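Local structure of uncharacterized protein (2QDR) at residues Trp209-Lys212 with Gly218-Leu221; Met159-Val164 with Phe282-Arg287; Arg32-Leu37 with Thr110-Ile115; Thr93-Leu98 with Glu241-Thr246. The protein is of unknown function but adopts a double-stranded beta-helix fold of the cupin clan and may be a dioxygenase. All coordinates share one frame; numbering follows the deposited sequence. Where two conformers were deposited one is given.

Interaction 1 is a local hairpin contact inside the seven-stranded antiparallel sheet, while interactions 2 and 4 carry side chains from that sheet to the facing eight-stranded one. Interaction 3 lays the irregular segment 32-37 against strand 113-117 of the latter. Along the chain, interaction 3 closes before interactions 1 and 2 open and crosses interaction 4; interactions 2 and 4 also cross, and interaction 1 is nested within both. The centres of interactions 2 and 3 are about 5 Å apart, those of 3 and 4 about 16 Å. Buried charges run through all four: E114 of interaction 3 bridges to R211 and R284, and R284 to E241, so distant parts of the chain meet in one polar core.

Interaction 1: residues Trp209-Lys212 with Gly218-Leu221; sequences WLRK and GVWL
V219 O receives two successive backbone N-H groups of the facing strand, L210 N at 2.9 Å from V219 O and R211 N at 3.2 Å from it, both tilted to the same face of the carbonyl plane. Two residues set against one make a classic beta bulge, which shifts by one the register of the antiparallel hairpin 205-212/218-224 in the seven-stranded sheet of this cupin-clan fold. V219 N answers with a nearly straight bond (167°) to R211 O, 2.9 Å long. The bulge leaves L210 directed at its partner strand, where L210 CD1 meets L221 CD1 at 3.4 Å. On the face bearing W209, K212 and W220, the two indoles lie side by side. W220 CG sits between its backbone N and carbonyl carbon (chi1 63°) and W209 CG beside its backbone N, which brings the rings together. W209 CH2 comes within 3.6 Å of W220 CZ3, the six-membered rings being inclined at 56°; W220 CE3 lies over one face of the W209 ring near its rim, and K212 CE over the opposite face. Replacing W209 with an alanine would probably leave a gap beside the W220 ring and the K212 chain without its indole support, and remove packing on V292 of a second subunit. On the other face, R211 NH2 passes 3.6 Å from V219 CG2, while its guanidinium forms salt bridges with E114 and D213 and R211 NE hydrogen-bonds to Y134 OH. Indoles thus join the strands on one face, and on the other a buried arginine charge is answered by carboxylates.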
loop_
_atom_site.group_PDB
_atom_site.type_symbol
_atom_site.label_atom_id
_atom_site.label_comp_id
_atom_site.label_asym_id
_atom_site.label_seq_id
_atom_site.Cartn_x
_atom_site.Cartn_y
_atom_site.Cartn_z
ATOM N N TRP A 209 9.638 18.075 -9.064
ATOM C CA TRP A 209 10.113 18.029 -10.444
ATOM C C TRP A 209 9.568 19.161 -11.294
ATOM O O TRP A 209 8.368 19.384 -11.324
ATOM C CB TRP A 209 9.730 16.717 -11.124
ATOM C CG TRP A 209 10.559 15.593 -10.716
ATOM C CD1 TRP A 209 10.382 14.779 -9.645
ATOM C CD2 TRP A 209 11.725 15.143 -11.385
ATOM N NE1 TRP A 209 11.373 13.837 -9.603
ATOM C CE2 TRP A 209 12.212 14.034 -10.671
ATOM C CE3 TRP A 209 12.407 15.566 -12.529
ATOM C CZ2 TRP A 209 13.362 13.350 -11.055
ATOM C CZ3 TRP A 209 13.528 14.882 -12.916
ATOM C CH2 TRP A 209 13.998 13.782 -12.181
ATOM N N LEU A 210 10.466 19.875 -11.963
ATOM C CA LEU A 210 10.104 20.960 -12.864
ATOM C C LEU A 210 10.211 20.511 -14.329
ATOM O O LEU A 210 9.435 20.975 -15.181
ATOM C CB LEU A 210 10.997 22.158 -12.618
ATOM C CG LEU A 210 11.028 22.728 -11.200
ATOM C CD1 LEU A 210 12.019 23.905 -11.152
ATOM C CD2 LEU A 210 9.644 23.144 -10.707
ATOM N N ARG A 211 11.175 19.636 -14.631
ATOM C CA ARG A 211 11.362 19.119 -15.989
ATOM C C ARG A 211 12.193 17.835 -15.951
ATOM O O ARG A 211 13.122 17.730 -15.162
ATOM C CB ARG A 211 12.039 20.156 -16.882
ATOM C CG ARG A 211 12.198 19.732 -18.369
ATOM C CD ARG A 211 12.900 20.818 -19.182
ATOM N NE ARG A 211 14.264 21.003 -18.685
ATOM C CZ ARG A 211 15.350 20.372 -19.121
ATOM N NH1 ARG A 211 15.313 19.495 -20.125
ATOM N NH2 ARG A 211 16.515 20.640 -18.547
ATOM N N LYS A 212 11.874 16.895 -16.840
ATOM C CA LYS A 212 12.567 15.613 -16.932
ATOM C C LYS A 212 12.998 15.337 -18.385
ATOM O O LYS A 212 12.180 15.437 -19.290
ATOM C CB LYS A 212 11.644 14.516 -16.378
ATOM C CG LYS A 212 12.303 13.152 -16.150
ATOM C CD LYS A 212 11.373 12.107 -15.485
ATOM C CE LYS A 212 10.945 12.467 -14.046
ATOM N NZ LYS A 212 10.051 11.434 -13.425
ATOM N N GLY A 218 17.227 15.893 -15.183
ATOM C CA GLY A 218 16.229 16.944 -15.043
ATOM C C GLY A 218 16.515 18.102 -14.123
ATOM O O GLY A 218 17.645 18.318 -13.703
ATOM N N VAL A 219 15.449 18.844 -13.844
ATOM C CA VAL A 219 15.464 20.005 -12.999
ATOM C C VAL A 219 14.431 19.804 -11.925
ATOM O O VAL A 219 13.327 19.322 -12.217
ATOM C CB VAL A 219 15.007 21.244 -13.768
ATOM C CG1 VAL A 219 15.289 22.517 -12.958
ATOM C CG2 VAL A 219 15.694 21.305 -15.099
ATOM N N TRP A 220 14.762 20.189 -10.698
ATOM C CA TRP A 220 13.820 20.082 -9.583
ATOM C C TRP A 220 14.232 20.935 -8.403
ATOM O O TRP A 220 15.367 21.387 -8.331
ATOM C CB TRP A 220 13.679 18.634 -9.092
ATOM C CG TRP A 220 14.933 18.036 -8.536
ATOM C CD1 TRP A 220 15.458 18.225 -7.282
ATOM C CD2 TRP A 220 15.787 17.103 -9.187
ATOM N NE1 TRP A 220 16.611 17.496 -7.135
ATOM C CE2 TRP A 220 16.836 16.795 -8.290
ATOM C CE3 TRP A 220 15.774 16.496 -10.445
ATOM C CZ2 TRP A 220 17.859 15.901 -8.609
ATOM C CZ3 TRP A 220 16.795 15.614 -10.765
ATOM C CH2 TRP A 220 17.822 15.322 -9.845
ATOM N N LEU A 221 13.280 21.141 -7.503
ATOM C CA LEU A 221 13.484 21.852 -6.253
ATOM C C LEU A 221 13.595 20.775 -5.208
ATOM O O LEU A 221 12.814 19.819 -5.247
ATOM C CB LEU A 221 12.347 22.818 -5.917
ATOM C CG LEU A 221 12.462 24.252 -6.442
ATOM C CD1 LEU A 221 12.983 24.329 -7.867
ATOM C CD2 LEU A 221 11.119 24.946 -6.310
#

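Interaction 2: residues Met159-Val164 with Phe282-Arg287; sequences MENGSV and FVRVDR
The polar part of this contact joins R284 and N161. R284 NH1 donates to N161 OD1 over 3.3 Å in a bent bond (N-H...O 138°), the donor approaching from above the amide plane, although the amide and guanidinium planes are only 20° apart. Both groups have stronger partners: R284 bridges to E241 through NH2 and to E114 through NH1, and N161 ND2 also donates to E114. The amide and the arginine therefore share one carboxylate, which probably limits how each can turn. Contacts of the selenomethionine M159 with the arginine come next. The two side chains run antiparallel alongside each other, M159 CB over one face of the guanidinium, M159 CG 3.4 Å from R284 NH2 and SE beside R284 NE. The last kind is Met-aromatic. A bend at the end of the M159 chain (chi3 -71°) carries CE to F282, 3.7 Å from M159 CE to F282 CZ, and SE sits 4.8 Å from the ring centroid, obliquely placed. F282 meets the F116 ring as well. M159 lies near the end of strand 154-160 of one sheet and F282 and R284 on strand 279-285 of another, so the contact bridges two antiparallel sheets through their side chains, consistent with the double-stranded beta-helix fold of the cupin clan.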
loop_
_atom_site.group_PDB
_atom_site.type_symbol
_atom_site.label_atom_id
_atom_site.label_comp_id
_atom_site.label_asym_id
_atom_site.label_seq_id
_atom_site.Cartn_x
_atom_site.Cartn_y
_atom_site.Cartn_z
HETATM N N MSE A 159 19.748 30.112 -17.904
HETATM C CA MSE A 159 20.457 28.898 -18.344
HETATM C C MSE A 159 20.421 28.618 -19.852
HETATM O O MSE A 159 19.447 28.090 -20.367
HETATM C CB MSE A 159 19.858 27.717 -17.571
HETATM C CG MSE A 159 20.214 27.746 -16.097
HETATM SE SE MSE A 159 19.106 26.668 -14.956
HETATM C CE MSE A 159 17.471 27.711 -14.999
ATOM N N GLU A 160 21.508 28.962 -20.533
ATOM C CA GLU A 160 21.668 28.762 -21.976
ATOM C C GLU A 160 22.252 27.363 -22.160
ATOM O O GLU A 160 23.365 27.136 -21.721
ATOM C CB GLU A 160 22.595 29.821 -22.546
ATOM C CG GLU A 160 22.160 31.268 -22.246
ATOM C CD GLU A 160 23.089 32.312 -22.828
ATOM O OE1 GLU A 160 24.049 31.964 -23.555
ATOM O OE2 GLU A 160 22.861 33.499 -22.550
ATOM N N ASN A 161 21.527 26.437 -22.799
ATOM C CA ASN A 161 21.983 25.033 -22.934
ATOM C C ASN A 161 22.428 24.500 -24.294
ATOM O O ASN A 161 23.190 23.534 -24.342
ATOM C CB ASN A 161 20.860 24.096 -22.490
ATOM C CG ASN A 161 20.378 24.350 -21.085
ATOM O OD1 ASN A 161 21.074 24.927 -20.247
ATOM N ND2 ASN A 161 19.176 23.880 -20.810
ATOM N N GLY A 162 21.915 25.072 -25.380
ATOM C CA GLY A 162 22.239 24.643 -26.750
ATOM C C GLY A 162 23.707 24.459 -27.099
ATOM O O GLY A 162 24.603 24.963 -26.402
ATOM N N SER A 163 23.948 23.740 -28.196
ATOM C CA SER A 163 25.299 23.458 -28.673
ATOM C C SER A 163 26.022 24.717 -29.154
ATOM O O SER A 163 27.234 24.825 -29.012
ATOM C CB SER A 163 25.223 22.449 -29.811
ATOM O OG SER A 163 24.458 21.330 -29.406
ATOM N N VAL A 164 25.265 25.640 -29.763
ATOM C CA VAL A 164 25.811 26.900 -30.259
ATOM C C VAL A 164 25.488 27.937 -29.179
ATOM O O VAL A 164 24.622 27.693 -28.343
ATOM C CB VAL A 164 25.199 27.318 -31.595
ATOM N N PHE A 282 17.502 24.827 -5.680
ATOM C CA PHE A 282 17.224 24.620 -7.098
ATOM C C PHE A 282 18.335 23.692 -7.548
ATOM O O PHE A 282 19.505 24.021 -7.349
ATOM C CB PHE A 282 17.275 25.923 -7.888
ATOM C CG PHE A 282 17.101 25.757 -9.378
ATOM C CD1 PHE A 282 15.842 25.795 -9.954
ATOM C CD2 PHE A 282 18.209 25.607 -10.216
ATOM C CE1 PHE A 282 15.681 25.665 -11.341
ATOM C CE2 PHE A 282 18.054 25.481 -11.602
ATOM C CZ PHE A 282 16.787 25.504 -12.161
ATOM N N VAL A 283 17.987 22.541 -8.117
ATOM C CA VAL A 283 18.982 21.558 -8.546
ATOM C C VAL A 283 18.748 21.142 -9.980
ATOM O O VAL A 283 17.603 21.076 -10.424
ATOM C CB VAL A 283 18.927 20.295 -7.664
ATOM C CG1 VAL A 283 20.066 19.323 -8.019
ATOM C CG2 VAL A 283 18.999 20.676 -6.201
ATOM N N ARG A 284 19.833 20.829 -10.683
ATOM C CA ARG A 284 19.759 20.400 -12.062
ATOM C C ARG A 284 20.816 19.288 -12.268
ATOM O O ARG A 284 21.987 19.497 -11.978
ATOM C CB ARG A 284 19.914 21.640 -12.939
ATOM C CG ARG A 284 19.526 21.439 -14.351
ATOM C CD ARG A 284 19.115 22.730 -15.050
ATOM N NE ARG A 284 20.191 23.680 -15.315
ATOM C CZ ARG A 284 20.832 23.846 -16.475
ATOM N NH1 ARG A 284 20.551 23.125 -17.555
ATOM N NH2 ARG A 284 21.775 24.770 -16.573
ATOM N N VAL A 285 20.377 18.103 -12.718
ATOM C CA VAL A 285 21.223 16.900 -12.909
ATOM C C VAL A 285 21.012 16.278 -14.284
ATOM O O VAL A 285 19.872 16.090 -14.681
ATOM C CB VAL A 285 20.908 15.845 -11.796
ATOM C CG1 VAL A 285 21.688 14.554 -11.984
ATOM C CG2 VAL A 285 21.199 16.406 -10.422
ATOM N N ASP A 286 22.096 15.894 -14.970
ATOM C CA ASP A 286 22.014 15.333 -16.348
ATOM C C ASP A 286 22.023 13.794 -16.445
ATOM O O ASP A 286 22.446 13.241 -17.463
ATOM C CB ASP A 286 23.122 15.936 -17.250
ATOM C CG ASP A 286 24.542 15.411 -16.952
ATOM O OD1 ASP A 286 24.796 14.768 -15.911
ATOM O OD2 ASP A 286 25.424 15.652 -17.807
ATOM N N ARG A 287 21.532 13.109 -15.415
ATOM C CA ARG A 287 21.494 11.645 -15.412
ATOM C C ARG A 287 20.350 11.142 -14.555
ATOM O O ARG A 287 19.979 11.791 -13.588
ATOM C CB ARG A 287 22.814 11.068 -14.890
ATOM C CG ARG A 287 22.850 9.545 -14.898
ATOM C CD ARG A 287 24.191 8.971 -14.598
ATOM N NE ARG A 287 24.161 7.535 -14.839
ATOM C CZ ARG A 287 25.218 6.722 -14.899
ATOM N NH1 ARG A 287 26.461 7.172 -14.758
ATOM N NH2 ARG A 287 25.020 5.427 -15.140
#

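Interaction 3: residues Arg32-Leu37 with Thr110-Ile115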
loop_
_atom_site.group_PDB
_atom_site.type_symbol
_atom_site.label_atom_id
_atom_site.label_comp_id
_atom_site.label_asym_id
_atom_site.label_seq_id
_atom_site.Cartn_x
_atom_site.Cartn_y
_atom_site.Cartn_z
ATOM N N ARG A 32 21.296 13.450 -25.629
ATOM C CA ARG A 32 19.889 13.730 -25.936
ATOM C C ARG A 32 19.306 14.708 -24.912
ATOM O O ARG A 32 18.334 15.413 -25.213
ATOM C CB ARG A 32 19.058 12.442 -25.929
ATOM C CG ARG A 32 19.501 11.369 -26.924
ATOM C CD ARG A 32 18.816 10.039 -26.665
ATOM N NE ARG A 32 17.380 10.026 -26.920
ATOM C CZ ARG A 32 16.575 8.978 -26.706
ATOM N NH1 ARG A 32 17.037 7.832 -26.194
ATOM N NH2 ARG A 32 15.281 9.079 -26.991
ATOM N N GLY A 33 19.881 14.717 -23.703
ATOM C CA GLY A 33 19.487 15.625 -22.631
ATOM C C GLY A 33 19.635 17.086 -23.024
ATOM O O GLY A 33 18.889 17.913 -22.512
ATOM N N ARG A 34 20.616 17.398 -23.891
ATOM C CA ARG A 34 20.848 18.751 -24.421
ATOM C C ARG A 34 21.112 19.823 -23.345
ATOM O O ARG A 34 20.850 21.002 -23.562
ATOM C CB ARG A 34 19.610 19.133 -25.278
ATOM C CG ARG A 34 19.257 18.218 -26.503
ATOM C CD ARG A 34 19.839 18.726 -27.810
ATOM N NE ARG A 34 19.278 20.051 -28.116
ATOM C CZ ARG A 34 19.620 20.840 -29.139
ATOM N NH1 ARG A 34 20.539 20.473 -30.040
ATOM N NH2 ARG A 34 19.018 22.029 -29.265
HETATM N N MSE A 35 21.662 19.409 -22.208
HETATM C CA MSE A 35 21.914 20.291 -21.067
HETATM C C MSE A 35 23.325 20.882 -21.156
HETATM O O MSE A 35 23.535 22.053 -20.834
HETATM C CB MSE A 35 21.738 19.475 -19.780
HETATM C CG MSE A 35 20.970 20.181 -18.726
HETATM SE SE MSE A 35 20.711 19.105 -17.123
HETATM C CE MSE A 35 18.974 19.478 -16.830
ATOM N N ASN A 36 24.282 20.056 -21.576
ATOM C CA ASN A 36 25.686 20.442 -21.719
ATOM C C ASN A 36 26.370 20.886 -20.409
ATOM O O ASN A 36 27.178 21.796 -20.402
ATOM C CB ASN A 36 25.863 21.478 -22.875
ATOM C CG ASN A 36 25.668 20.862 -24.263
ATOM O OD1 ASN A 36 26.346 19.893 -24.630
ATOM N ND2 ASN A 36 24.809 21.474 -25.064
ATOM N N LEU A 37 26.051 20.205 -19.303
ATOM C CA LEU A 37 26.677 20.478 -17.983
ATOM C C LEU A 37 28.112 19.958 -17.860
ATOM O O LEU A 37 28.802 20.276 -16.889
ATOM C CB LEU A 37 25.870 19.872 -16.829
ATOM C CG LEU A 37 24.531 20.485 -16.458
ATOM C CD1 LEU A 37 23.879 19.643 -15.370
ATOM C CD2 LEU A 37 24.689 21.936 -15.990
ATOM N N THR A 110 18.262 30.847 -30.496
ATOM C CA THR A 110 18.975 29.767 -31.200
ATOM C C THR A 110 19.410 28.574 -30.325
ATOM O O THR A 110 20.039 27.649 -30.839
ATOM C CB THR A 110 20.236 30.331 -31.926
ATOM O OG1 THR A 110 21.104 30.960 -30.976
ATOM C CG2 THR A 110 19.853 31.344 -33.002
ATOM N N ALA A 111 19.076 28.580 -29.028
ATOM C CA ALA A 111 19.450 27.507 -28.110
ATOM C C ALA A 111 18.393 27.308 -27.047
ATOM O O ALA A 111 17.590 28.210 -26.788
ATOM C CB ALA A 111 20.765 27.850 -27.457
ATOM N N ASP A 112 18.391 26.124 -26.441
ATOM C CA ASP A 112 17.452 25.819 -25.366
ATOM C C ASP A 112 17.749 26.778 -24.203
ATOM O O ASP A 112 18.924 26.980 -23.857
ATOM C CB ASP A 112 17.558 24.365 -24.891
ATOM C CG ASP A 112 17.197 23.355 -25.963
ATOM O OD1 ASP A 112 16.705 23.742 -27.042
ATOM O OD2 ASP A 112 17.417 22.155 -25.713
ATOM N N LEU A 113 16.690 27.372 -23.640
ATOM C CA LEU A 113 16.780 28.346 -22.551
ATOM C C LEU A 113 15.905 27.996 -21.341
ATOM O O LEU A 113 14.712 27.785 -21.501
ATOM C CB LEU A 113 16.379 29.726 -23.095
ATOM C CG LEU A 113 16.171 30.939 -22.167
ATOM C CD1 LEU A 113 17.336 31.187 -21.211
ATOM C CD2 LEU A 113 15.904 32.180 -23.003
ATOM N N GLU A 114 16.499 27.931 -20.147
ATOM C CA GLU A 114 15.738 27.663 -18.931
ATOM C C GLU A 114 15.810 28.934 -18.109
ATOM O O GLU A 114 16.843 29.607 -18.085
ATOM C CB GLU A 114 16.266 26.490 -18.138
ATOM C CG GLU A 114 16.638 25.342 -19.007
ATOM C CD GLU A 114 16.763 24.042 -18.257
ATOM O OE1 GLU A 114 15.874 23.710 -17.443
ATOM O OE2 GLU A 114 17.728 23.325 -18.541
ATOM N N ILE A 115 14.701 29.242 -17.443
ATOM C CA ILE A 115 14.541 30.432 -16.637
ATOM C C ILE A 115 13.920 30.051 -15.316
ATOM O O ILE A 115 12.954 29.309 -15.319
ATOM C CB ILE A 115 13.612 31.415 -17.398
ATOM C CG1 ILE A 115 14.274 31.870 -18.702
ATOM C CG2 ILE A 115 13.223 32.650 -16.574
ATOM C CD1 ILE A 115 13.410 32.775 -19.535
#
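Bends at chi2 (-95°) and chi3 (-62°) fold the R34 chain so that its guanidinium lies across D112, whose carboxylate branches off beside the backbone N. R34 NH2 stands 3.6 Å from D112 OD1, a long salt bridge in which the oxygen lies at the guanidinium edge, near its plane. The two flat groups are turned 62° apart, and the side chains cross at about a right angle. The second carboxylate oxygen reaches further back along the arginine, with D112 OD2 3.7 Å from R34 NE and 3.8 Å from R34 CB. D112 OD1 is also held by the backbone N-H of A139. With an alanine at D112, R34 would probably lose its acidic mate and A139 N this acceptor. Deeper in, the selenomethionine M35 brings CE to 4.4 Å from E114 OE2, the oxygen that pairs with R211 and R284 and accepts from N161, while OE1 bonds to Y134. D112 comes just before strand 113-117, and N161, just after strand 154-160, bonds to N36: an irregular segment is laid across the ends of neighbouring strands, consistent with an N-terminal extension packed on the double-stranded beta-helix of a cupin.

Interaction 4: residues Thr93-Leu98 with Glu241-Thr246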
loop_
_atom_site.group_PDB
_atom_site.type_symbol
_atom_site.label_atom_id
_atom_site.label_comp_id
_atom_site.label_asym_id
_atom_site.label_seq_id
_atom_site.Cartn_x
_atom_site.Cartn_y
_atom_site.Cartn_z
ATOM N N THR A 93 25.394 29.005 -17.185
ATOM C CA THR A 93 24.451 29.235 -16.095
ATOM C C THR A 93 24.872 30.567 -15.511
ATOM O O THR A 93 26.070 30.810 -15.325
ATOM C CB THR A 93 24.450 28.141 -15.020
ATOM O OG1 THR A 93 24.013 26.908 -15.598
ATOM C CG2 THR A 93 23.500 28.513 -13.867
ATOM N N SER A 94 23.903 31.433 -15.240
ATOM C CA SER A 94 24.216 32.756 -14.710
ATOM C C SER A 94 23.047 33.394 -13.976
ATOM O O SER A 94 21.892 33.015 -14.153
ATOM C CB SER A 94 24.716 33.650 -15.850
ATOM O OG SER A 94 23.835 33.604 -16.949
ATOM N N ARG A 95 23.391 34.351 -13.124
ATOM C CA ARG A 95 22.445 35.091 -12.318
ATOM C C ARG A 95 22.351 36.460 -12.966
ATOM O O ARG A 95 23.300 37.255 -12.893
ATOM C CB ARG A 95 22.960 35.167 -10.897
ATOM C CG ARG A 95 22.042 35.829 -9.896
ATOM C CD ARG A 95 22.799 35.958 -8.615
ATOM N NE ARG A 95 22.079 36.648 -7.554
ATOM C CZ ARG A 95 22.646 37.070 -6.420
ATOM N NH1 ARG A 95 23.957 36.906 -6.185
ATOM N NH2 ARG A 95 21.910 37.699 -5.513
ATOM N N VAL A 96 21.226 36.717 -13.635
ATOM C CA VAL A 96 21.012 37.986 -14.326
ATOM C C VAL A 96 20.044 38.851 -13.537
ATOM O O VAL A 96 19.267 38.328 -12.734
ATOM C CB VAL A 96 20.493 37.808 -15.800
ATOM C CG1 VAL A 96 21.478 36.987 -16.630
ATOM C CG2 VAL A 96 19.095 37.181 -15.872
ATOM N N VAL A 97 20.122 40.168 -13.742
ATOM C CA VAL A 97 19.227 41.105 -13.076
ATOM C C VAL A 97 18.684 42.053 -14.130
ATOM O O VAL A 97 19.437 42.839 -14.708
ATOM C CB VAL A 97 19.907 41.900 -11.950
ATOM C CG1 VAL A 97 18.899 42.849 -11.264
ATOM C CG2 VAL A 97 20.552 40.931 -10.957
ATOM N N LEU A 98 17.378 41.963 -14.371
ATOM C CA LEU A 98 16.689 42.797 -15.336
ATOM C C LEU A 98 16.116 44.016 -14.609
ATOM O O LEU A 98 15.503 43.858 -13.554
ATOM C CB LEU A 98 15.577 42.001 -16.007
ATOM C CG LEU A 98 16.018 40.707 -16.701
ATOM C CD1 LEU A 98 14.823 40.041 -17.347
ATOM C CD2 LEU A 98 17.104 40.937 -17.751
ATOM N N GLU A 241 24.458 20.711 -10.741
ATOM C CA GLU A 241 24.680 22.092 -10.343
ATOM C C GLU A 241 23.462 22.473 -9.548
ATOM O O GLU A 241 22.435 21.815 -9.655
ATOM C CB GLU A 241 24.872 23.058 -11.507
ATOM C CG GLU A 241 23.660 23.310 -12.398
ATOM C CD GLU A 241 23.896 24.445 -13.407
ATOM O OE1 GLU A 241 25.050 24.802 -13.711
ATOM O OE2 GLU A 241 22.905 24.982 -13.903
ATOM N N GLY A 242 23.572 23.527 -8.757
ATOM C CA GLY A 242 22.432 23.980 -7.985
ATOM C C GLY A 242 22.632 25.325 -7.336
ATOM O O GLY A 242 23.759 25.814 -7.260
ATOM N N TYR A 243 21.524 25.906 -6.875
ATOM C CA TYR A 243 21.511 27.217 -6.242
ATOM C C TYR A 243 20.671 27.136 -4.985
ATOM O O TYR A 243 19.584 26.556 -5.008
ATOM C CB TYR A 243 20.913 28.205 -7.215
ATOM C CG TYR A 243 21.053 29.666 -6.874
ATOM C CD1 TYR A 243 20.112 30.317 -6.102
ATOM C CD2 TYR A 243 22.096 30.418 -7.407
ATOM C CE1 TYR A 243 20.228 31.675 -5.828
ATOM C CE2 TYR A 243 22.218 31.774 -7.147
ATOM C CZ TYR A 243 21.285 32.402 -6.363
ATOM O OH TYR A 243 21.428 33.753 -6.096
ATOM N N CYS A 244 21.177 27.701 -3.891
ATOM C CA CYS A 244 20.471 27.699 -2.611
ATOM C C CYS A 244 19.532 28.897 -2.524
ATOM O O CYS A 244 19.989 30.037 -2.564
ATOM C CB CYS A 244 21.453 27.733 -1.447
ATOM S SG CYS A 244 20.597 27.925 0.129
ATOM N N LEU A 245 18.241 28.623 -2.359
ATOM C CA LEU A 245 17.199 29.646 -2.301
ATOM C C LEU A 245 16.860 30.091 -0.890
ATOM O O LEU A 245 16.493 31.246 -0.696
ATOM C CB LEU A 245 15.948 29.122 -3.021
ATOM C CG LEU A 245 16.155 28.749 -4.512
ATOM C CD1 LEU A 245 14.973 27.979 -5.087
ATOM C CD2 LEU A 245 16.454 29.987 -5.373
ATOM N N THR A 246 16.956 29.184 0.082
ATOM C CA THR A 246 16.686 29.530 1.471
ATOM C C THR A 246 17.320 28.483 2.403
ATOM O O THR A 246 17.599 27.359 1.984
ATOM C CB THR A 246 15.155 29.722 1.725
ATOM O OG1 THR A 246 14.970 30.485 2.920
ATOM C CG2 THR A 246 14.418 28.410 1.828
#
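The strands run almost the same way here, 11° apart between T93-R95 and E241-Y243, but lie in different sheets, with CA atoms 9.2 Å apart at T93 and E241 and 10.0 Å at R95 and Y243, and meet through side chains. T93 and E241 come from opposite directions, and T93 OG1 donates to E241 OE2 at 2.8 Å, on the syn lone pair of that oxygen. E241 CG sits between the backbone N and the carbonyl carbon (chi1 68°), and the chain beyond it is extended, which carries the carboxylate across the gap. OE2 also takes a salt bridge from R284 NH2, and OE1 accepts from Y261, so both oxygens of this buried acid have partners. R95 and Y243 touch differently. The straight arginine chain crosses the tyrosine at about a right angle, with Y243 OH over one face of the guanidinium and 3.3 Å from R95 NE. The angle is too poor for a hydrogen bond, and the planes are 65° apart. Their polar ends are held by others: Y243 OH by D259, R95 by E155 and N59. Such facing sheets are consistent with the cupin double-stranded beta-helix. Strand 92-98 is flanked in its sheet by strands 79-86 and 154-160, and strand 240-245 in the other by 260-264 and 279-285, whose R284 adds a weak hydrogen bond to T93 to its salt bridge with E241.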